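Local coordinates for protein polyketide biosynthesis 3-hydroxy-3-methylglutaryl-ACP synthase PksG (Bacillus subtilis, PDB 4YXT) that catalyses the aldol condensation of acetyl-ACP with a beta-ketothioester polyketide intermediate carried by a thiolation domain of PksL during synthesis of the antibiotic bacillaene, at residues 54-59 against 170-174; 94-98 against 412-418. The protein carries 1 engineered substitution. All blocks are in the same frame, centred on the assembly; numbering follows the deposited sequence.

Contact 1: residues 54-59 against 170-174; sequences FGVNAA and AGAVA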
ATOM      1  N   PHE A  54     -18.286   1.696   0.279  1.00 21.52           N
ATOM      2  CA  PHE A  54     -18.113   2.153   1.659  1.00 22.82           C
ATOM      3  C   PHE A  54     -17.219   3.367   1.655  1.00 21.80           C
ATOM      4  O   PHE A  54     -17.548   4.309   2.347  1.00 21.28           O
ATOM      5  CB  PHE A  54     -17.517   1.083   2.590  1.00 24.09           C
ATOM      6  CG  PHE A  54     -18.528   0.337   3.392  1.00 26.98           C
ATOM      7  CD1 PHE A  54     -19.381  -0.543   2.792  1.00 28.69           C
ATOM      8  CD2 PHE A  54     -18.612   0.519   4.773  1.00 31.78           C
ATOM      9  CE1 PHE A  54     -20.337  -1.241   3.543  1.00 34.22           C
ATOM     10  CE2 PHE A  54     -19.550  -0.163   5.540  1.00 31.67           C
ATOM     11  CZ  PHE A  54     -20.420  -1.044   4.922  1.00 35.31           C
ATOM     12  N   GLY A  55     -16.130   3.345   0.854  1.00 19.28           N
ATOM     13  CA  GLY A  55     -15.203   4.486   0.752  1.00 17.65           C
ATOM     14  C   GLY A  55     -15.801   5.740   0.075  1.00 18.16           C
ATOM     15  O   GLY A  55     -15.586   6.881   0.534  1.00 19.32           O
ATOM     16  N   VAL A  56     -16.507   5.544  -1.029  1.00 17.33           N
ATOM     17  CA  VAL A  56     -17.184   6.665  -1.749  1.00 18.65           C
ATOM     18  C   VAL A  56     -18.192   7.305  -0.868  1.00 18.62           C
ATOM     19  O   VAL A  56     -18.164   8.522  -0.664  1.00 16.93           O
ATOM     20  CB  VAL A  56     -17.784   6.203  -3.059  1.00 16.84           C
ATOM     21  CG1 VAL A  56     -18.707   7.237  -3.723  1.00 17.40           C
ATOM     22  CG2 VAL A  56     -16.632   5.841  -4.005  1.00 17.14           C
ATOM     23  N   ASN A  57     -18.983   6.484  -0.211  1.00 19.91           N
ATOM     24  CA  ASN A  57     -19.979   7.036   0.740  1.00 20.74           C
ATOM     25  C   ASN A  57     -19.361   7.797   1.904  1.00 21.12           C
ATOM     26  O   ASN A  57     -19.924   8.786   2.330  1.00 21.64           O
ATOM     27  CB  ASN A  57     -20.920   5.944   1.204  1.00 20.56           C
ATOM     28  CG  ASN A  57     -21.687   5.360   0.054  1.00 19.76           C
ATOM     29  OD1 ASN A  57     -21.994   6.056  -0.893  1.00 21.80           O
ATOM     30  ND2 ASN A  57     -21.979   4.098   0.113  1.00 21.83           N
ATOM     31  N   ALA A  58     -18.196   7.386   2.401  1.00 20.78           N
ATOM     32  CA  ALA A  58     -17.537   8.209   3.414  1.00 21.70           C
ATOM     33  C   ALA A  58     -17.000   9.510   2.845  1.00 20.63           C
ATOM     34  O   ALA A  58     -17.068  10.537   3.503  1.00 24.29           O
ATOM     35  CB  ALA A  58     -16.439   7.423   4.149  1.00 22.13           C
ATOM     36  N   ALA A  59     -16.437   9.509   1.642  1.00 20.77           N
ATOM     37  CA  ALA A  59     -15.728  10.716   1.163  1.00 19.75           C
ATOM     38  C   ALA A  59     -16.628  11.735   0.479  1.00 20.41           C
ATOM     39  O   ALA A  59     -16.346  12.960   0.432  1.00 17.47           O
ATOM     40  CB  ALA A  59     -14.623  10.316   0.216  1.00 19.36           C
ATOM     41  N   ALA A 170     -18.044  -3.324   9.719  1.00 23.62           N
ATOM     42  CA  ALA A 170     -17.851  -2.834   8.365  1.00 23.20           C
ATOM     43  C   ALA A 170     -17.958  -1.311   8.417  1.00 21.99           C
ATOM     44  O   ALA A 170     -18.867  -0.761   9.024  1.00 22.03           O
ATOM     45  CB  ALA A 170     -18.913  -3.361   7.438  1.00 20.75           C
ATOM     46  N   GLY A 171     -17.070  -0.609   7.744  1.00 23.44           N
ATOM     47  CA  GLY A 171     -17.031   0.823   7.907  1.00 21.34           C
ATOM     48  C   GLY A 171     -15.978   1.401   7.013  1.00 24.36           C
ATOM     49  O   GLY A 171     -15.185   0.645   6.441  1.00 25.20           O
ATOM     50  N   ALA A 172     -15.985   2.736   6.896  1.00 21.53           N
ATOM     51  CA  ALA A 172     -14.951   3.462   6.194  1.00 20.12           C
ATOM     52  C   ALA A 172     -14.907   4.828   6.764  1.00 18.57           C
ATOM     53  O   ALA A 172     -15.931   5.350   7.225  1.00 17.80           O
ATOM     54  CB  ALA A 172     -15.173   3.506   4.678  1.00 20.42           C
ATOM     55  N   VAL A 173     -13.702   5.363   6.823  1.00 18.14           N
ATOM     56  CA  VAL A 173     -13.471   6.740   7.212  1.00 18.52           C
ATOM     57  C   VAL A 173     -12.589   7.427   6.146  1.00 19.92           C
ATOM     58  O   VAL A 173     -11.539   6.890   5.750  1.00 19.95           O
ATOM     59  CB  VAL A 173     -12.748   6.882   8.575  1.00 18.20           C
ATOM     60  CG1 VAL A 173     -12.614   8.360   8.982  1.00 18.32           C
ATOM     61  CG2 VAL A 173     -13.458   6.163   9.694  1.00 18.88           C
ATOM     62  N   ALA A 174     -13.001   8.611   5.707  1.00 17.86           N
ATOM     63  CA  ALA A 174     -12.305   9.297   4.663  1.00 18.23           C
ATOM     64  C   ALA A 174     -11.750  10.516   5.320  1.00 18.34           C
ATOM     65  O   ALA A 174     -12.448  11.178   6.093  1.00 20.93           O
ATOM     66  CB  ALA A 174     -13.268   9.654   3.542  1.00 18.99           C
TER

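Contact 2: residues 94-98 against 412-418; sequences YIHEY and FHRKYRW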
ATOM      1  N   TYR A  94     -11.440   2.837  -8.706  1.00 25.02           N
ATOM      2  CA  TYR A  94     -12.896   3.016  -8.640  1.00 24.16           C
ATOM      3  C   TYR A  94     -13.315   4.216  -7.795  1.00 26.48           C
ATOM      4  O   TYR A  94     -14.190   4.972  -8.202  1.00 26.44           O
ATOM      5  CB  TYR A  94     -13.535   1.762  -8.041  1.00 25.59           C
ATOM      6  CG  TYR A  94     -13.520   0.558  -8.963  1.00 26.11           C
ATOM      7  CD1 TYR A  94     -14.172   0.616 -10.188  1.00 27.82           C
ATOM      8  CD2 TYR A  94     -12.846  -0.601  -8.637  1.00 27.01           C
ATOM      9  CE1 TYR A  94     -14.188  -0.443 -11.033  1.00 28.47           C
ATOM     10  CE2 TYR A  94     -12.859  -1.691  -9.480  1.00 29.50           C
ATOM     11  CZ  TYR A  94     -13.547  -1.607 -10.680  1.00 30.06           C
ATOM     12  OH  TYR A  94     -13.619  -2.668 -11.576  1.00 30.02           O
ATOM     13  N   ILE A  95     -12.700   4.400  -6.615  1.00 24.43           N
ATOM     14  CA  ILE A  95     -13.042   5.536  -5.771  1.00 24.55           C
ATOM     15  C   ILE A  95     -12.808   6.842  -6.524  1.00 22.99           C
ATOM     16  O   ILE A  95     -13.626   7.723  -6.507  1.00 22.55           O
ATOM     17  CB  ILE A  95     -12.219   5.635  -4.485  1.00 23.49           C
ATOM     18  CG1 ILE A  95     -12.321   4.394  -3.612  1.00 24.97           C
ATOM     19  CG2 ILE A  95     -12.629   6.831  -3.685  1.00 23.50           C
ATOM     20  CD1 ILE A  95     -13.679   3.853  -3.563  1.00 28.73           C
ATOM     21  N   HIS A  96     -11.669   6.946  -7.179  1.00 24.38           N
ATOM     22  CA  HIS A  96     -11.340   8.115  -7.972  1.00 24.93           C
ATOM     23  C   HIS A  96     -12.390   8.443  -9.074  1.00 24.87           C
ATOM     24  O   HIS A  96     -12.804   9.589  -9.242  1.00 23.91           O
ATOM     25  CB  HIS A  96      -9.965   7.878  -8.592  1.00 24.44           C
ATOM     26  CG  HIS A  96      -9.550   8.917  -9.555  1.00 21.75           C
ATOM     27  ND1 HIS A  96      -8.783  10.001  -9.188  1.00 22.90           N
ATOM     28  CD2 HIS A  96      -9.777   9.045 -10.879  1.00 21.12           C
ATOM     29  CE1 HIS A  96      -8.560  10.759 -10.241  1.00 19.42           C
ATOM     30  NE2 HIS A  96      -9.132  10.190 -11.282  1.00 21.47           N
ATOM     31  N   GLU A  97     -12.803   7.430  -9.815  1.00 27.20           N
ATOM     32  CA  GLU A  97     -13.783   7.595 -10.882  1.00 29.76           C
ATOM     33  C   GLU A  97     -15.116   8.124 -10.340  1.00 29.83           C
ATOM     34  O   GLU A  97     -15.686   9.079 -10.845  1.00 33.99           O
ATOM     35  CB  GLU A  97     -13.981   6.225 -11.583  1.00 33.67           C
ATOM     36  CG  GLU A  97     -15.084   6.148 -12.650  1.00 38.40           C
ATOM     37  CD  GLU A  97     -14.750   6.898 -13.942  1.00 42.82           C
ATOM     38  OE1 GLU A  97     -13.815   7.722 -13.939  1.00 47.40           O
ATOM     39  OE2 GLU A  97     -15.428   6.667 -14.974  1.00 50.49           O
ATOM     40  N   TYR A  98     -15.658   7.489  -9.322  1.00 31.41           N
ATOM     41  CA  TYR A  98     -17.003   7.857  -8.885  1.00 29.71           C
ATOM     42  C   TYR A  98     -17.012   9.095  -7.998  1.00 27.61           C
ATOM     43  O   TYR A  98     -18.074   9.666  -7.749  1.00 32.16           O
ATOM     44  CB  TYR A  98     -17.677   6.670  -8.204  1.00 29.85           C
ATOM     45  CG  TYR A  98     -18.089   5.592  -9.169  1.00 29.53           C
ATOM     46  CD1 TYR A  98     -17.204   4.597  -9.535  1.00 29.13           C
ATOM     47  CD2 TYR A  98     -19.375   5.573  -9.716  1.00 29.86           C
ATOM     48  CE1 TYR A  98     -17.554   3.612 -10.449  1.00 29.49           C
ATOM     49  CE2 TYR A  98     -19.749   4.582 -10.623  1.00 32.18           C
ATOM     50  CZ  TYR A  98     -18.828   3.608 -10.983  1.00 33.28           C
ATOM     51  OH  TYR A  98     -19.181   2.627 -11.852  1.00 30.22           O
ATOM     52  N   PHE A 412     -15.046  -9.268 -14.647  1.00 31.40           N
ATOM     53  CA  PHE A 412     -14.375  -8.704 -13.460  1.00 34.21           C
ATOM     54  C   PHE A 412     -14.494  -7.194 -13.302  1.00 30.69           C
ATOM     55  O   PHE A 412     -14.118  -6.679 -12.270  1.00 32.70           O
ATOM     56  CB  PHE A 412     -12.903  -9.119 -13.351  1.00 32.68           C
ATOM     57  CG  PHE A 412     -12.664 -10.614 -13.435  1.00 33.02           C
ATOM     58  CD1 PHE A 412     -12.897 -11.428 -12.343  1.00 31.44           C
ATOM     59  CD2 PHE A 412     -12.136 -11.186 -14.603  1.00 34.06           C
ATOM     60  CE1 PHE A 412     -12.636 -12.783 -12.402  1.00 31.58           C
ATOM     61  CE2 PHE A 412     -11.841 -12.537 -14.664  1.00 30.15           C
ATOM     62  CZ  PHE A 412     -12.093 -13.332 -13.557  1.00 34.12           C
ATOM     63  N   HIS A 413     -15.091  -6.487 -14.254  1.00 28.21           N
ATOM     64  CA  HIS A 413     -15.260  -5.051 -14.085  1.00 27.44           C
ATOM     65  C   HIS A 413     -16.484  -4.734 -13.202  1.00 26.64           C
ATOM     66  O   HIS A 413     -17.609  -5.116 -13.510  1.00 28.05           O
ATOM     67  CB  HIS A 413     -15.323  -4.385 -15.455  1.00 30.16           C
ATOM     68  CG  HIS A 413     -15.414  -2.902 -15.403  1.00 32.88           C
ATOM     69  ND1 HIS A 413     -14.640  -2.129 -14.563  1.00 35.58           N
ATOM     70  CD2 HIS A 413     -16.205  -2.041 -16.081  1.00 35.76           C
ATOM     71  CE1 HIS A 413     -14.970  -0.859 -14.714  1.00 33.15           C
ATOM     72  NE2 HIS A 413     -15.921  -0.781 -15.624  1.00 33.78           N
ATOM     73  N   ARG A 414     -16.262  -4.039 -12.093  1.00 25.00           N
ATOM     74  CA  ARG A 414     -17.342  -3.640 -11.198  1.00 25.47           C
ATOM     75  C   ARG A 414     -18.052  -2.366 -11.610  1.00 26.85           C
ATOM     76  O   ARG A 414     -17.423  -1.327 -11.813  1.00 25.77           O
ATOM     77  CB  ARG A 414     -16.840  -3.444  -9.771  1.00 22.77           C
ATOM     78  CG  ARG A 414     -16.110  -4.632  -9.267  1.00 23.71           C
ATOM     79  CD  ARG A 414     -15.931  -4.605  -7.788  1.00 25.17           C
ATOM     80  NE  ARG A 414     -15.476  -5.898  -7.348  1.00 24.60           N
ATOM     81  CZ  ARG A 414     -15.751  -6.413  -6.164  1.00 27.37           C
ATOM     82  NH1 ARG A 414     -16.508  -5.754  -5.311  1.00 30.82           N
ATOM     83  NH2 ARG A 414     -15.293  -7.610  -5.846  1.00 30.19           N
ATOM     84  N   LYS A 415     -19.380  -2.416 -11.649  1.00 26.81           N
ATOM     85  CA  LYS A 415     -20.112  -1.226 -12.019  1.00 27.67           C
ATOM     86  C   LYS A 415     -21.045  -0.801 -10.922  1.00 24.51           C
ATOM     87  O   LYS A 415     -21.759  -1.615 -10.367  1.00 23.97           O
ATOM     88  CB  LYS A 415     -20.805  -1.463 -13.349  1.00 31.30           C
ATOM     89  CG  LYS A 415     -19.781  -1.794 -14.457  1.00 32.96           C
ATOM     90  CD  LYS A 415     -20.431  -2.434 -15.662  1.00 37.71           C
ATOM     91  CE  LYS A 415     -21.552  -1.550 -16.216  1.00 40.20           C
ATOM     92  NZ  LYS A 415     -22.666  -2.436 -16.635  1.00 41.76           N
ATOM     93  N   TYR A 416     -20.977   0.487 -10.580  1.00 22.61           N
ATOM     94  CA  TYR A 416     -21.703   1.036  -9.467  1.00 22.77           C
ATOM     95  C   TYR A 416     -22.791   1.984  -9.959  1.00 23.99           C
ATOM     96  O   TYR A 416     -22.822   2.358 -11.089  1.00 20.42           O
ATOM     97  CB  TYR A 416     -20.753   1.721  -8.466  1.00 22.92           C
ATOM     98  CG  TYR A 416     -19.666   0.784  -7.968  1.00 21.74           C
ATOM     99  CD1 TYR A 416     -19.781   0.138  -6.769  1.00 19.97           C
ATOM    100  CD2 TYR A 416     -18.512   0.547  -8.741  1.00 22.83           C
ATOM    101  CE1 TYR A 416     -18.786  -0.741  -6.330  1.00 21.77           C
ATOM    102  CE2 TYR A 416     -17.515  -0.312  -8.312  1.00 21.99           C
ATOM    103  CZ  TYR A 416     -17.650  -0.951  -7.109  1.00 20.94           C
ATOM    104  OH  TYR A 416     -16.676  -1.799  -6.700  1.00 20.48           O
ATOM    105  N   ARG A 417     -23.696   2.336  -9.072  1.00 29.09           N
ATOM    106  CA  ARG A 417     -24.844   3.171  -9.412  1.00 33.09           C
ATOM    107  C   ARG A 417     -25.216   4.022  -8.206  1.00 31.45           C
ATOM    108  O   ARG A 417     -25.122   3.562  -7.054  1.00 29.99           O
ATOM    109  CB  ARG A 417     -26.009   2.257  -9.768  1.00 37.32           C
ATOM    110  CG  ARG A 417     -27.274   2.950 -10.239  1.00 43.35           C
ATOM    111  CD  ARG A 417     -28.421   1.947 -10.221  1.00 46.57           C
ATOM    112  NE  ARG A 417     -29.665   2.528 -10.726  1.00 53.44           N
ATOM    113  CZ  ARG A 417     -30.721   1.824 -11.129  1.00 56.51           C
ATOM    114  NH1 ARG A 417     -30.690   0.499 -11.098  1.00 59.35           N
ATOM    115  NH2 ARG A 417     -31.807   2.445 -11.578  1.00 57.53           N
ATOM    116  N   TRP A 418     -25.660   5.238  -8.486  1.00 31.74           N
ATOM    117  CA  TRP A 418     -26.169   6.146  -7.484  1.00 32.08           C
ATOM    118  C   TRP A 418     -27.641   5.846  -7.183  1.00 36.18           C
ATOM    119  O   TRP A 418     -28.410   5.571  -8.072  1.00 35.61           O
ATOM    120  CB  TRP A 418     -26.036   7.570  -7.977  1.00 31.02           C
ATOM    121  CG  TRP A 418     -24.650   7.953  -8.139  1.00 32.23           C
ATOM    122  CD1 TRP A 418     -23.977   8.109  -9.312  1.00 34.63           C
ATOM    123  CD2 TRP A 418     -23.703   8.204  -7.091  1.00 32.56           C
ATOM    124  NE1 TRP A 418     -22.670   8.482  -9.055  1.00 34.55           N
ATOM    125  CE2 TRP A 418     -22.481   8.537  -7.700  1.00 32.16           C
ATOM    126  CE3 TRP A 418     -23.779   8.198  -5.692  1.00 29.91           C
ATOM    127  CZ2 TRP A 418     -21.337   8.863  -6.955  1.00 35.44           C
ATOM    128  CZ3 TRP A 418     -22.656   8.485  -4.966  1.00 33.27           C
ATOM    129  CH2 TRP A 418     -21.441   8.827  -5.592  1.00 33.34           C
TER

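Contact 1: residues 54-59 against 170-174
The methyl group of Ala172 rises from the strand into the first turn of the helix segment. It sits beneath Phe54 and Gly55: Ala172 CB is 3.4 Å from Phe54 O and 3.9 Å from Gly55 N. The CA atoms of Gly55 and Ala172 are 5.5 Å apart, and those of Ala59 and Ala174 are 5.1 Å apart.

One turn further along, Ala58 brings its CB down between Ala172 and Ala174. Ala58 CB lies 3.9 Å from Ala174 CB. Ala174 in turn pushes its methyl up against Ala59, where the CB atoms of Ala174 and Ala59 are 3.7 Å apart. Small bumps from each side thus mesh with little relief.

Phe54 is the one large side chain. Its chi1, at -97°, is turned well away from the usual staggered value near -60°, and the ring reaches along the start of the strand beside Ala170 and Gly171. Phe54 CE2 comes to 3.3 Å from Gly171 N, and CZ meets the methyl of Ala170. Ala172 N lies at the ring edge. Phe12 of strand 5-12 meets the same ring edge-to-face.

The axes of segments 54-59 and 170-174 approach to 6.9 Å, at 43° to each other. Strand 170-178 is hydrogen-bonded between strands 137-145 and 5-12. Every touching residue is buried. This is close helix-on-sheet packing within the layered alpha/beta core of the thiolase fold.

Contact 2: residues 94-98 against 412-418
Tyr98 lays one face of its ring against Tyr416. The CB of Tyr416 stands over that face as a CH-pi contact, 4.0 Å from the centroid of the Tyr98 ring. The Tyr416 ring then turns its edge toward the same face in an offset edge-to-face pair, with planes at 76°. Tyr94, one turn earlier on the helix, receives that edge too: Tyr416 CE2 lies 3.9 Å from Tyr94 CD1, over the ring and toward its rim. With His413, these three tyrosines form an aromatic cluster. It joins helix 91-99 to the edge strand 413-419 of a small antiparallel sheet.

Both helix tyrosines have CG anti to the carbonyl carbon, with chi1 near -72°. Both rings reach across to the strand, and their hydroxyls meet backbone N-H groups two residues apart. The N of Tyr416 donates to Tyr98 OH over 3.1 Å.

Outside the two segments, Asp50 binds the polar ends of two strand side chains: a salt bridge to Arg414 NH1 and a hydrogen bond with Tyr416 OH. Glu197 of the second subunit packs on Tyr94 and His413. Further along, Trp418 presents its ring edge to the helix, with Trp418 CZ2 3.5 Å from Tyr98 O. At the other end, Arg414 N donates to Tyr94 OH over 3.0 Å, at an N-H...O angle of 162°.

Overall arrangement
The two contacts have their centres 14 Å apart. Helix 51-64, which carries one segment of contact 1, also reaches contact 2. Contact 1 holds one side of this helix against the large mixed sheet. Val56, on another side, meets both segments of contact 2: Val56 CG2 is 3.6 Å from Ile95 CD1, and Val56 CG1 is 3.7 Å from Trp418 CH2. The layers therefore run from sheet to helices to the small C-terminal sheet. Val173 is on the strand's other face, turned away from helix 51-64. Its side chain is about 10 Å from that of His250 and about 12 Å from that of Cys114, both catalytic by similarity. Contact 2 lies away from these sites and beside the second subunit.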